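Local coordinates for choline binding protein PCPA (Streptococcus pneumoniae, PDB 4CP6) that is a choline-binding surface protein and vaccine antigen of the pneumococcus, built on leucine-rich repeats that probably serve in binding to host cells or molecules, at residues A[13-21]-A[26-34]; A[290-299]-A[311-321]. All coordinates share one frame; numbering follows the deposited sequence.

Contact 1. Residues A[13-21]-A[26-34]; sequences TKVGSIIQQ and YKVLTVEGN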
loop_
_atom_site.group_PDB
_atom_site.type_symbol
_atom_site.label_atom_id
_atom_site.label_comp_id
_atom_site.label_asym_id
_atom_site.label_seq_id
_atom_site.Cartn_x
_atom_site.Cartn_y
_atom_site.Cartn_z
ATOM N N THR A 13 -40.623 5.881 14.275
ATOM C CA THR A 13 -40.445 4.747 13.369
ATOM C C THR A 13 -40.062 5.162 11.926
ATOM O O THR A 13 -39.733 4.287 11.121
ATOM C CB THR A 13 -41.685 3.829 13.405
ATOM O OG1 THR A 13 -41.359 2.598 12.767
ATOM C CG2 THR A 13 -42.928 4.455 12.745
ATOM N N LYS A 14 -40.080 6.475 11.607
ATOM C CA LYS A 14 -39.766 6.980 10.260
ATOM C C LYS A 14 -38.269 6.872 9.888
ATOM O O LYS A 14 -37.438 6.539 10.734
ATOM C CB LYS A 14 -40.293 8.420 10.063
ATOM C CG LYS A 14 -39.645 9.480 10.951
ATOM C CD LYS A 14 -40.505 10.751 11.000
ATOM C CE LYS A 14 -39.694 12.029 11.021
ATOM N NZ LYS A 14 -38.984 12.234 12.312
ATOM N N VAL A 15 -37.936 7.159 8.614
ATOM C CA VAL A 15 -36.552 7.086 8.141
ATOM C C VAL A 15 -35.668 8.000 8.991
ATOM O O VAL A 15 -35.988 9.179 9.180
ATOM C CB VAL A 15 -36.456 7.397 6.624
ATOM C CG1 VAL A 15 -35.002 7.532 6.170
ATOM C CG2 VAL A 15 -37.176 6.332 5.805
ATOM N N GLY A 16 -34.580 7.447 9.522
ATOM C CA GLY A 16 -33.644 8.214 10.334
ATOM C C GLY A 16 -33.863 8.122 11.828
ATOM O O GLY A 16 -33.000 8.548 12.615
ATOM N N SER A 17 -35.004 7.519 12.227
ATOM C CA SER A 17 -35.345 7.297 13.634
ATOM C C SER A 17 -34.386 6.303 14.277
ATOM O O SER A 17 -33.935 5.351 13.618
ATOM C CB SER A 17 -36.757 6.726 13.766
ATOM O OG SER A 17 -37.726 7.672 13.353
ATOM N N ILE A 18 -34.113 6.509 15.568
ATOM C CA ILE A 18 -33.282 5.625 16.375
ATOM C C ILE A 18 -34.185 4.728 17.206
ATOM O O ILE A 18 -35.018 5.240 17.978
ATOM C CB ILE A 18 -32.296 6.392 17.302
ATOM C CG1 ILE A 18 -31.360 7.313 16.511
ATOM C CG2 ILE A 18 -31.509 5.435 18.248
ATOM C CD1 ILE A 18 -30.271 6.587 15.652
ATOM N N ILE A 19 -34.006 3.402 17.077
ATOM C CA ILE A 19 -34.697 2.392 17.874
ATOM C C ILE A 19 -33.629 1.782 18.771
ATOM O O ILE A 19 -32.585 1.351 18.275
ATOM C CB ILE A 19 -35.380 1.319 16.998
ATOM C CG1 ILE A 19 -36.431 1.949 16.062
ATOM C CG2 ILE A 19 -35.990 0.207 17.881
ATOM C CD1 ILE A 19 -36.800 1.058 14.900
ATOM N N GLN A 20 -33.847 1.799 20.093
ATOM C CA GLN A 20 -32.877 1.249 21.026
ATOM C C GLN A 20 -33.480 0.056 21.710
ATOM O O GLN A 20 -34.550 0.180 22.323
ATOM C CB GLN A 20 -32.412 2.296 22.049
ATOM C CG GLN A 20 -31.338 1.759 22.991
ATOM C CD GLN A 20 -30.881 2.784 23.990
ATOM O OE1 GLN A 20 -30.498 3.893 23.632
ATOM N NE2 GLN A 20 -30.855 2.414 25.265
ATOM N N GLN A 21 -32.836 -1.106 21.580
ATOM C CA GLN A 21 -33.287 -2.364 22.188
ATOM C C GLN A 21 -32.096 -3.083 22.774
ATOM O O GLN A 21 -31.080 -3.244 22.080
ATOM C CB GLN A 21 -33.995 -3.260 21.160
ATOM C CG GLN A 21 -35.257 -2.635 20.572
ATOM C CD GLN A 21 -36.023 -3.595 19.692
ATOM O OE1 GLN A 21 -35.600 -4.733 19.442
ATOM N NE2 GLN A 21 -37.199 -3.170 19.244
ATOM N N TYR A 26 -30.251 1.246 16.754
ATOM C CA TYR A 26 -30.468 0.947 15.345
ATOM C C TYR A 26 -31.066 2.183 14.695
ATOM O O TYR A 26 -31.887 2.870 15.318
ATOM C CB TYR A 26 -31.448 -0.216 15.175
ATOM C CG TYR A 26 -30.994 -1.482 15.851
ATOM C CD1 TYR A 26 -31.296 -1.727 17.188
ATOM C CD2 TYR A 26 -30.296 -2.458 15.147
ATOM C CE1 TYR A 26 -30.913 -2.910 17.809
ATOM C CE2 TYR A 26 -29.875 -3.631 15.769
ATOM C CZ TYR A 26 -30.215 -3.868 17.092
ATOM O OH TYR A 26 -29.798 -5.033 17.697
ATOM N N LYS A 27 -30.683 2.479 13.448
ATOM C CA LYS A 27 -31.235 3.637 12.772
ATOM C C LYS A 27 -31.975 3.187 11.526
ATOM O O LYS A 27 -31.434 2.413 10.753
ATOM C CB LYS A 27 -30.106 4.644 12.454
ATOM C CG LYS A 27 -30.568 5.922 11.782
ATOM C CD LYS A 27 -29.423 6.896 11.645
ATOM C CE LYS A 27 -29.855 8.132 10.905
ATOM N NZ LYS A 27 -28.856 9.225 11.052
ATOM N N VAL A 28 -33.243 3.608 11.365
ATOM C CA VAL A 28 -34.100 3.220 10.258
ATOM C C VAL A 28 -33.557 3.771 8.954
ATOM O O VAL A 28 -33.319 4.984 8.828
ATOM C CB VAL A 28 -35.573 3.660 10.505
ATOM C CG1 VAL A 28 -36.459 3.268 9.325
ATOM C CG2 VAL A 28 -36.112 3.059 11.815
ATOM N N LEU A 29 -33.364 2.857 8.011
ATOM C CA LEU A 29 -32.882 3.178 6.667
ATOM C C LEU A 29 -34.038 3.305 5.690
ATOM O O LEU A 29 -34.052 4.226 4.862
ATOM C CB LEU A 29 -31.870 2.126 6.190
ATOM C CG LEU A 29 -30.609 1.945 7.003
ATOM C CD1 LEU A 29 -29.824 0.783 6.456
ATOM C CD2 LEU A 29 -29.740 3.209 6.996
ATOM N N THR A 30 -34.981 2.357 5.754
ATOM C CA THR A 30 -36.195 2.355 4.924
ATOM C C THR A 30 -37.370 1.835 5.760
ATOM O O THR A 30 -37.180 1.085 6.735
ATOM C CB THR A 30 -36.074 1.428 3.700
ATOM O OG1 THR A 30 -35.994 0.077 4.155
ATOM C CG2 THR A 30 -34.886 1.778 2.770
ATOM N N VAL A 31 -38.592 2.218 5.357
ATOM C CA VAL A 31 -39.822 1.749 6.000
ATOM C C VAL A 31 -40.972 1.942 5.028
ATOM O O VAL A 31 -41.081 3.003 4.406
ATOM C CB VAL A 31 -40.101 2.376 7.403
ATOM C CG1 VAL A 31 -40.451 3.865 7.318
ATOM C CG2 VAL A 31 -41.193 1.599 8.157
ATOM N N GLU A 32 -41.791 0.908 4.872
ATOM C CA GLU A 32 -42.978 0.933 4.030
ATOM C C GLU A 32 -43.967 -0.007 4.698
ATOM O O GLU A 32 -43.720 -1.216 4.784
ATOM C CB GLU A 32 -42.681 0.489 2.588
ATOM C CG GLU A 32 -43.794 0.883 1.623
ATOM C CD GLU A 32 -43.708 0.374 0.194
ATOM O OE1 GLU A 32 -42.589 0.056 -0.274
ATOM O OE2 GLU A 32 -44.767 0.329 -0.472
ATOM N N GLY A 33 -45.040 0.573 5.219
ATOM C CA GLY A 33 -46.045 -0.198 5.938
ATOM C C GLY A 33 -45.400 -0.803 7.168
ATOM O O GLY A 33 -44.759 -0.091 7.948
ATOM N N ASN A 34 -45.503 -2.131 7.304
ATOM C CA ASN A 34 -44.930 -2.815 8.465
ATOM C C ASN A 34 -43.610 -3.523 8.203
ATOM O O ASN A 34 -43.200 -4.378 9.004
ATOM C CB ASN A 34 -45.939 -3.802 9.034
ATOM C CG ASN A 34 -47.142 -3.122 9.621
ATOM O OD1 ASN A 34 -47.074 -1.984 10.078
ATOM N ND2 ASN A 34 -48.265 -3.819 9.630
HETATM O O HOH W 1 -30.803 -5.439 20.206
#
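Ile19 and Tyr26 hold each other by two backbone hydrogen bonds, N to O in both directions: Ile19 N to Tyr26 O and Tyr26 N to Ile19 O, each 2.8 Å. Farther along, Val28 N gives its hydrogen to Ser17 O at 2.9 Å, and Val28 O takes one from Gly16 N. Between these bonds Ile18 faces Lys27 as a non-hydrogen-bonded pair. Just before it, a type II turn from Lys14 to Ser17 folds the chain back over Val28, with Gly16 at positive phi. Lys14 O closes this turn by accepting both Ser17 N and Ser17 OG from one face of its plane; Ser17 OG, 2.9 Å from Lys14 O, stands above the carbonyl plane.

Val28 packs under the turn. Its CG1, anti to the backbone N (chi1 179°), lies near Lys14 O, while CG2 meets Ile19 CD1 at 3.7 Å, the two side chains crossing at a slant. On the other face, CD1 of Ile18 rests on Lys27 CB at 3.7 Å, and the extended lysine chain runs on past Gly16 O. The Tyr26 ring turns its edge to Ile19 O, in plane with it, and its hydroxyl shares a water with Gln21 O. Ile64 of strand 63-66 touches both Ile19 and Tyr26. Beyond Val28 the strand carries a classic beta bulge, Leu29 and Thr30 sharing Thr37 as partner. Strands 18-21 and 24-32 form an antiparallel beta hairpin that strand 35-40 extends into the N-terminal sheet.

Contact 2. Residues A[290-299]-A[311-321]; sequences DAIKLEEISL and FYGNLELKELI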
loop_
_atom_site.group_PDB
_atom_site.type_symbol
_atom_site.label_atom_id
_atom_site.label_comp_id
_atom_site.label_asym_id
_atom_site.label_seq_id
_atom_site.Cartn_x
_atom_site.Cartn_y
_atom_site.Cartn_z
ATOM N N ASP A 290 13.014 1.192 1.218
ATOM C CA ASP A 290 13.325 0.178 2.242
ATOM C C ASP A 290 13.556 -1.226 1.637
ATOM O O ASP A 290 13.335 -2.237 2.332
ATOM C CB ASP A 290 12.313 0.177 3.390
ATOM C CG ASP A 290 12.278 1.483 4.172
ATOM O OD1 ASP A 290 13.311 2.201 4.193
ATOM O OD2 ASP A 290 11.221 1.778 4.782
ATOM N N ALA A 291 14.061 -1.299 0.386
ATOM C CA ALA A 291 14.533 -2.582 -0.170
ATOM C C ALA A 291 15.960 -2.632 0.375
ATOM O O ALA A 291 16.905 -2.050 -0.207
ATOM C CB ALA A 291 14.525 -2.560 -1.688
ATOM N N ILE A 292 16.105 -3.264 1.548
ATOM C CA ILE A 292 17.339 -3.126 2.341
ATOM C C ILE A 292 18.483 -4.063 1.981
ATOM O O ILE A 292 19.590 -3.888 2.532
ATOM C CB ILE A 292 17.024 -3.203 3.841
ATOM C CG1 ILE A 292 16.449 -4.586 4.254
ATOM C CG2 ILE A 292 16.083 -2.063 4.257
ATOM C CD1 ILE A 292 16.286 -4.756 5.791
ATOM N N LYS A 293 18.275 -4.999 1.054
ATOM C CA LYS A 293 19.391 -5.844 0.633
ATOM C C LYS A 293 19.853 -5.542 -0.802
ATOM O O LYS A 293 20.872 -6.067 -1.237
ATOM C CB LYS A 293 19.037 -7.329 0.743
ATOM C CG LYS A 293 19.197 -7.880 2.155
ATOM C CD LYS A 293 19.523 -9.363 2.023
ATOM C CE LYS A 293 19.347 -10.192 3.263
ATOM N NZ LYS A 293 19.869 -11.579 3.025
ATOM N N LEU A 294 19.120 -4.673 -1.547
ATOM C CA LEU A 294 19.437 -4.371 -2.939
ATOM C C LEU A 294 20.836 -3.788 -3.054
ATOM O O LEU A 294 21.105 -2.761 -2.437
ATOM C CB LEU A 294 18.394 -3.407 -3.523
ATOM C CG LEU A 294 18.502 -3.127 -5.009
ATOM C CD1 LEU A 294 18.151 -4.388 -5.848
ATOM C CD2 LEU A 294 17.598 -1.952 -5.394
ATOM N N GLU A 295 21.722 -4.455 -3.793
ATOM C CA GLU A 295 23.114 -4.020 -3.946
ATOM C C GLU A 295 23.343 -3.404 -5.300
ATOM O O GLU A 295 24.173 -2.504 -5.457
ATOM C CB GLU A 295 24.061 -5.220 -3.789
ATOM C CG GLU A 295 24.091 -5.767 -2.371
ATOM C CD GLU A 295 24.933 -7.012 -2.167
ATOM O OE1 GLU A 295 25.521 -7.499 -3.160
ATOM O OE2 GLU A 295 24.941 -7.541 -1.030
ATOM N N GLU A 296 22.655 -3.956 -6.312
ATOM C CA GLU A 296 22.830 -3.526 -7.677
ATOM C C GLU A 296 21.525 -3.531 -8.429
ATOM O O GLU A 296 20.705 -4.413 -8.252
ATOM C CB GLU A 296 23.888 -4.364 -8.423
ATOM C CG GLU A 296 23.872 -5.845 -8.165
ATOM C CD GLU A 296 25.061 -6.563 -8.776
ATOM O OE1 GLU A 296 25.300 -6.401 -9.996
ATOM O OE2 GLU A 296 25.744 -7.303 -8.035
ATOM N N ILE A 297 21.340 -2.500 -9.244
ATOM C CA ILE A 297 20.164 -2.368 -10.084
ATOM C C ILE A 297 20.572 -1.926 -11.460
ATOM O O ILE A 297 21.347 -0.972 -11.582
ATOM C CB ILE A 297 19.104 -1.459 -9.441
ATOM C CG1 ILE A 297 17.801 -1.478 -10.292
ATOM C CG2 ILE A 297 19.636 -0.021 -9.241
ATOM C CD1 ILE A 297 16.716 -0.810 -9.661
ATOM N N SER A 298 20.089 -2.607 -12.511
ATOM C CA SER A 298 20.404 -2.201 -13.872
ATOM C C SER A 298 19.217 -1.386 -14.401
ATOM O O SER A 298 18.087 -1.906 -14.420
ATOM C CB SER A 298 20.653 -3.420 -14.755
ATOM O OG SER A 298 20.917 -3.008 -16.082
ATOM N N LEU A 299 19.452 -0.134 -14.803
ATOM C CA LEU A 299 18.407 0.757 -15.310
ATOM C C LEU A 299 18.556 0.869 -16.816
ATOM O O LEU A 299 19.658 1.102 -17.315
ATOM C CB LEU A 299 18.551 2.142 -14.677
ATOM C CG LEU A 299 18.469 2.166 -13.129
ATOM C CD1 LEU A 299 18.724 3.584 -12.614
ATOM C CD2 LEU A 299 17.117 1.641 -12.638
ATOM N N PHE A 311 14.325 5.564 -4.730
ATOM C CA PHE A 311 15.535 5.061 -4.089
ATOM C C PHE A 311 15.594 5.723 -2.728
ATOM O O PHE A 311 15.996 6.883 -2.614
ATOM C CB PHE A 311 16.775 5.389 -4.934
ATOM C CG PHE A 311 16.748 4.682 -6.267
ATOM C CD1 PHE A 311 17.067 3.333 -6.360
ATOM C CD2 PHE A 311 16.425 5.366 -7.421
ATOM C CE1 PHE A 311 17.065 2.682 -7.597
ATOM C CE2 PHE A 311 16.404 4.704 -8.661
ATOM C CZ PHE A 311 16.744 3.376 -8.731
ATOM N N TYR A 312 15.151 5.009 -1.703
ATOM C CA TYR A 312 15.004 5.578 -0.365
ATOM C C TYR A 312 15.275 4.507 0.648
ATOM O O TYR A 312 14.569 3.511 0.698
ATOM C CB TYR A 312 13.551 6.053 -0.233
ATOM C CG TYR A 312 13.128 6.662 1.082
ATOM C CD1 TYR A 312 13.994 7.472 1.813
ATOM C CD2 TYR A 312 11.820 6.522 1.544
ATOM C CE1 TYR A 312 13.566 8.138 2.959
ATOM C CE2 TYR A 312 11.387 7.164 2.703
ATOM C CZ TYR A 312 12.268 7.965 3.411
ATOM O OH TYR A 312 11.846 8.626 4.557
ATOM N N GLY A 313 16.302 4.693 1.455
ATOM C CA GLY A 313 16.608 3.709 2.492
ATOM C C GLY A 313 17.163 2.402 1.963
ATOM O O GLY A 313 17.029 1.351 2.616
ATOM N N ASN A 314 17.795 2.427 0.778
ATOM C CA ASN A 314 18.426 1.230 0.221
ATOM C C ASN A 314 19.794 1.061 0.899
ATOM O O ASN A 314 20.825 1.527 0.396
ATOM C CB ASN A 314 18.562 1.333 -1.270
ATOM C CG ASN A 314 17.206 1.437 -1.910
ATOM O OD1 ASN A 314 16.414 0.462 -1.905
ATOM N ND2 ASN A 314 16.902 2.584 -2.428
ATOM N N LEU A 315 19.759 0.374 2.059
ATOM C CA LEU A 315 20.907 0.253 2.967
ATOM C C LEU A 315 22.147 -0.388 2.358
ATOM O O LEU A 315 23.257 -0.122 2.856
ATOM C CB LEU A 315 20.503 -0.488 4.238
ATOM C CG LEU A 315 19.338 0.078 5.051
ATOM C CD1 LEU A 315 19.139 -0.733 6.342
ATOM C CD2 LEU A 315 19.545 1.566 5.391
ATOM N N GLU A 316 21.988 -1.195 1.290
ATOM C CA GLU A 316 23.116 -1.878 0.674
ATOM C C GLU A 316 23.425 -1.477 -0.749
ATOM O O GLU A 316 24.307 -2.062 -1.380
ATOM C CB GLU A 316 22.918 -3.403 0.742
ATOM C CG GLU A 316 22.905 -3.959 2.151
ATOM C CD GLU A 316 24.205 -3.937 2.932
ATOM O OE1 GLU A 316 25.293 -3.911 2.321
ATOM O OE2 GLU A 316 24.115 -3.971 4.177
ATOM N N LEU A 317 22.684 -0.484 -1.311
ATOM C CA LEU A 317 22.905 -0.138 -2.714
ATOM C C LEU A 317 24.271 0.458 -2.932
ATOM O O LEU A 317 24.587 1.476 -2.317
ATOM C CB LEU A 317 21.772 0.785 -3.173
ATOM C CG LEU A 317 21.771 1.240 -4.618
ATOM C CD1 LEU A 317 21.615 0.082 -5.557
ATOM C CD2 LEU A 317 20.673 2.269 -4.817
ATOM N N LYS A 318 25.084 -0.137 -3.816
ATOM C CA LYS A 318 26.481 0.288 -3.948
ATOM C C LYS A 318 26.757 1.350 -4.981
ATOM O O LYS A 318 27.734 2.090 -4.839
ATOM C CB LYS A 318 27.375 -0.930 -4.254
ATOM C CG LYS A 318 27.259 -2.063 -3.229
ATOM C CD LYS A 318 28.077 -3.298 -3.669
ATOM C CE LYS A 318 28.036 -4.399 -2.631
ATOM N NZ LYS A 318 28.969 -5.511 -2.948
ATOM N N GLU A 319 25.938 1.414 -6.036
ATOM C CA GLU A 319 26.163 2.335 -7.146
ATOM C C GLU A 319 24.853 2.545 -7.832
ATOM O O GLU A 319 23.961 1.691 -7.733
ATOM C CB GLU A 319 27.158 1.685 -8.150
ATOM C CG GLU A 319 27.548 2.542 -9.342
ATOM C CD GLU A 319 28.563 1.949 -10.299
ATOM O OE1 GLU A 319 28.941 0.769 -10.120
ATOM O OE2 GLU A 319 28.979 2.669 -11.237
ATOM N N LEU A 320 24.732 3.676 -8.548
ATOM C CA LEU A 320 23.569 3.933 -9.378
ATOM C C LEU A 320 24.049 4.569 -10.641
ATOM O O LEU A 320 24.793 5.561 -10.589
ATOM C CB LEU A 320 22.554 4.877 -8.715
ATOM C CG LEU A 320 21.436 4.267 -7.923
ATOM C CD1 LEU A 320 20.662 5.336 -7.163
ATOM C CD2 LEU A 320 20.501 3.447 -8.832
ATOM N N ILE A 321 23.644 4.009 -11.776
ATOM C CA ILE A 321 23.921 4.578 -13.063
ATOM C C ILE A 321 22.596 5.025 -13.662
ATOM O O ILE A 321 21.808 4.180 -14.109
ATOM C CB ILE A 321 24.667 3.593 -13.975
ATOM C CG1 ILE A 321 26.003 3.168 -13.309
ATOM C CG2 ILE A 321 24.862 4.208 -15.370
ATOM C CD1 ILE A 321 26.635 1.924 -13.947
HETATM O O HOH W 2 15.823 1.574 5.132
HETATM O O HOH W 3 26.318 -5.919 0.764
HETATM O O HOH W 4 23.545 -0.609 -9.254
HETATM O O HOH W 5 22.929 1.201 -11.577
HETATM O O HOH W 6 21.677 1.498 -13.926
HETATM O O HOH W 7 22.022 2.329 -16.659
#
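Ile297 and Phe311 approach from opposite directions, the CD1 methyl of the isoleucine meeting CE1 at the ring edge at 4.1 Å. With CG1 anti to the backbone N (chi1 -173°), Ile297 sends CD1 to the ring while CG2 touches Leu320 CD2 at 3.6 Å. That same leucine methyl sits over one face of Phe311, offset toward the rim, and Leu299 CD1 reaches Leu320 CD2 at a slant. Phe288 meets the Phe311 ring, and Met334 touches both Phe311 and Leu320, continuing the apolar interior.

Toward the surface, side chains run alongside one another. Ile292 and Leu315 point the same way, CG2 to CD1 3.9 Å. Glu295, extended beyond CG, runs alongside both Glu316 and Lys318; its OE1 makes a long salt bridge to Lys318 NZ at 4.0 Å, and Glu316 pairs with Lys339.

Direct hydrogen bonds between the backbones are few: Asp290 N to Tyr312 O, nearly straight at 170°, and Lys318 N to Glu295 O. Strands 296-298 and 319-322 stand farther apart, bridged by waters: one accepts from Ile297 N and donates to Glu319 O, another joins Ile297 O to Ile321 N.

The chemistry is that of successive coils in a leucine-rich repeat solenoid: apolar groups pack the inside, water replaces direct strand pairing, and charged chains lie toward solvent, where Lys318, by its long bridge, and Lys339 probably ease repulsion between the Glu295 and Glu316 carboxylates.

Overall arrangement
Contact 1 lies at the surface, while contact 2 is partly buried; their centres are about 59 Å apart, on opposite sides of the chain's centre, with nearest atoms about 41 Å apart. They share no strand. Contact 1 joins neighbours in sequence within an antiparallel hairpin, and four direct backbone bonds dominate it. Contact 2 joins stretches farther apart in sequence within a leucine-rich repeat region, where two direct backbone bonds are supplemented by bridging waters and a larger apolar interface. A charged pair across the segments appears only in contact 2. The first contact thus relies chiefly on strand pairing, the second on side-chain packing between solenoid turns.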